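Local atomic coordinates of cytochrome P450 (CYP102L1) (Mycobacterium phage Adler, PDB entry 6N6Q), a protein that probably catalyses the haem-dependent oxidation of an organic substrate, as other cytochromes P450 do, although it is encoded by a bacteriophage. Residues Asn182-Ile185 with Thr186-Arg190. Numbering follows the deposited sequence.
Sequences NPFI and TAVLR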
ATOM      1  N   ASN A 182       6.444  12.654  15.301  1.00 61.67           N
ATOM      2  CA  ASN A 182       7.683  13.238  14.812  1.00 60.63           C
ATOM      3  C   ASN A 182       7.367  14.433  13.914  1.00 64.02           C
ATOM      4  O   ASN A 182       6.367  14.416  13.187  1.00 60.77           O
ATOM      5  CB  ASN A 182       8.487  12.187  14.042  1.00 56.88           C
ATOM      6  CG  ASN A 182       9.959  12.526  13.950  1.00 62.77           C
ATOM      7  OD1 ASN A 182      10.384  13.266  13.064  1.00 72.48           O
ATOM      8  ND2 ASN A 182      10.750  11.975  14.863  1.00 66.21           N
ATOM      9  N   PRO A 183       8.174  15.495  13.955  1.00 63.92           N
ATOM     10  CA  PRO A 183       7.918  16.625  13.046  1.00 58.25           C
ATOM     11  C   PRO A 183       8.077  16.261  11.582  1.00 53.79           C
ATOM     12  O   PRO A 183       7.351  16.802  10.739  1.00 52.15           O
ATOM     13  CB  PRO A 183       8.948  17.674  13.488  1.00 51.18           C
ATOM     14  CG  PRO A 183      10.016  16.891  14.192  1.00 63.31           C
ATOM     15  CD  PRO A 183       9.301  15.758  14.865  1.00 54.73           C
ATOM     16  N   PHE A 184       8.998  15.350  11.255  1.00 54.76           N
ATOM     17  CA  PHE A 184       9.209  14.969   9.862  1.00 53.02           C
ATOM     18  C   PHE A 184       7.958  14.334   9.266  1.00 53.36           C
ATOM     19  O   PHE A 184       7.518  14.710   8.174  1.00 56.26           O
ATOM     20  CB  PHE A 184      10.398  14.012   9.753  1.00 48.41           C
ATOM     21  CG  PHE A 184      10.585  13.430   8.379  1.00 54.19           C
ATOM     22  CD1 PHE A 184      11.300  14.117   7.413  1.00 48.02           C
ATOM     23  CD2 PHE A 184      10.042  12.196   8.051  1.00 47.43           C
ATOM     24  CE1 PHE A 184      11.474  13.587   6.149  1.00 45.39           C
ATOM     25  CE2 PHE A 184      10.212  11.662   6.788  1.00 48.43           C
ATOM     26  CZ  PHE A 184      10.930  12.358   5.836  1.00 46.33           C
ATOM     27  N   ILE A 185       7.374  13.360   9.968  1.00 49.58           N
ATOM     28  CA  ILE A 185       6.202  12.675   9.431  1.00 57.10           C
ATOM     29  C   ILE A 185       5.016  13.629   9.333  1.00 54.20           C
ATOM     30  O   ILE A 185       4.172  13.489   8.440  1.00 60.10           O
ATOM     31  CB  ILE A 185       5.878  11.426  10.278  1.00 57.63           C
ATOM     32  CG1 ILE A 185       4.615  10.729   9.770  1.00 51.67           C
ATOM     33  CG2 ILE A 185       5.732  11.785  11.739  1.00 65.77           C
ATOM     34  CD1 ILE A 185       4.741  10.201   8.360  1.00 63.63           C
ATOM     35  N   THR A 186       4.941  14.626  10.219  1.00 53.39           N
ATOM     36  CA  THR A 186       3.875  15.617  10.116  1.00 54.79           C
ATOM     37  C   THR A 186       4.040  16.474   8.866  1.00 54.24           C
ATOM     38  O   THR A 186       3.057  16.783   8.182  1.00 50.02           O
ATOM     39  CB  THR A 186       3.845  16.495  11.368  1.00 47.10           C
ATOM     40  OG1 THR A 186       3.657  15.672  12.526  1.00 65.06           O
ATOM     41  CG2 THR A 186       2.706  17.493  11.292  1.00 44.15           C
ATOM     42  N   ALA A 187       5.278  16.859   8.545  1.00 51.35           N
ATOM     43  CA  ALA A 187       5.515  17.679   7.362  1.00 47.52           C
ATOM     44  C   ALA A 187       5.208  16.911   6.082  1.00 52.95           C
ATOM     45  O   ALA A 187       4.716  17.491   5.106  1.00 53.62           O
ATOM     46  CB  ALA A 187       6.959  18.184   7.355  1.00 48.30           C
ATOM     47  N   VAL A 188       5.491  15.606   6.064  1.00 52.67           N
ATOM     48  CA  VAL A 188       5.213  14.806   4.875  1.00 52.34           C
ATOM     49  C   VAL A 188       3.711  14.728   4.623  1.00 50.79           C
ATOM     50  O   VAL A 188       3.260  14.753   3.471  1.00 50.25           O
ATOM     51  CB  VAL A 188       5.845  13.408   5.013  1.00 49.39           C
ATOM     52  CG1 VAL A 188       5.511  12.548   3.805  1.00 40.00           C
ATOM     53  CG2 VAL A 188       7.354  13.524   5.182  1.00 42.91           C
ATOM     54  N   LEU A 189       2.912  14.649   5.689  1.00 52.17           N
ATOM     55  CA  LEU A 189       1.463  14.589   5.521  1.00 54.22           C
ATOM     56  C   LEU A 189       0.907  15.919   5.023  1.00 56.40           C
ATOM     57  O   LEU A 189       0.047  15.943   4.135  1.00 49.60           O
ATOM     58  CB  LEU A 189       0.797  14.181   6.834  1.00 52.60           C
ATOM     59  CG  LEU A 189       1.112  12.776   7.354  1.00 55.91           C
ATOM     60  CD1 LEU A 189       0.433  12.540   8.690  1.00 57.34           C
ATOM     61  CD2 LEU A 189       0.697  11.718   6.342  1.00 44.67           C
ATOM     62  N   ARG A 190       1.378  17.036   5.586  1.00 57.75           N
ATOM     63  CA  ARG A 190       0.989  18.340   5.058  1.00 54.84           C
ATOM     64  C   ARG A 190       1.439  18.508   3.615  1.00 51.35           C
ATOM     65  O   ARG A 190       0.766  19.180   2.825  1.00 52.35           O
ATOM     66  CB  ARG A 190       1.571  19.463   5.918  1.00 54.97           C
ATOM     67  CG  ARG A 190       0.924  19.632   7.279  1.00 51.08           C
ATOM     68  CD  ARG A 190       1.255  21.001   7.861  1.00 55.30           C
ATOM     69  NE  ARG A 190       2.695  21.243   7.913  1.00 53.14           N
ATOM     70  CZ  ARG A 190       3.456  20.989   8.972  1.00 53.27           C
ATOM     71  NH1 ARG A 190       2.914  20.490  10.074  1.00 54.03           N
ATOM     72  NH2 ARG A 190       4.758  21.236   8.933  1.00 48.89           N
TER
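Val188 lays its CG2 methyl over one face of the Phe184 ring, one helical turn earlier, in a CH-pi contact 4.0 Å from the ring centroid and 20° off the normal. Val188 CG2 sits toward the CE2-CZ rim, 3.8 Å from Phe184 CE2. Phe184 CG, anti to the backbone N (chi1 173°), lies beside the carbonyl carbon and leans toward the following turn, while Val188 CG2, anti to its own carbonyl carbon, points back to it. Phe173 meets the ring, its plane nearly parallel; Ile224 of helix 212-237 touches both Phe184 and Val188, and Phe184 reaches helix 265-296 at Leu273 and Leu276. Pro183 to Arg190 open helix 183-196, probably the F helix of P450s by its place before those two helices, and Asn182 is its N-cap: its OD1 accepts from Phe184 N at 3.1 Å, in the carbonyl plane on a lone pair. Asn182 ND2 donates to Phe173 O, fixing the amide's other end. The carbonyl O of Asn182 takes two donors from Thr186, a weak bond from N and one from OG1 at 3.1 Å, the hydroxyl tilted 29° from the carbonyl plane. Leu189 CG packs 3.3 Å from Ile185 O, which accepts from Leu189 N.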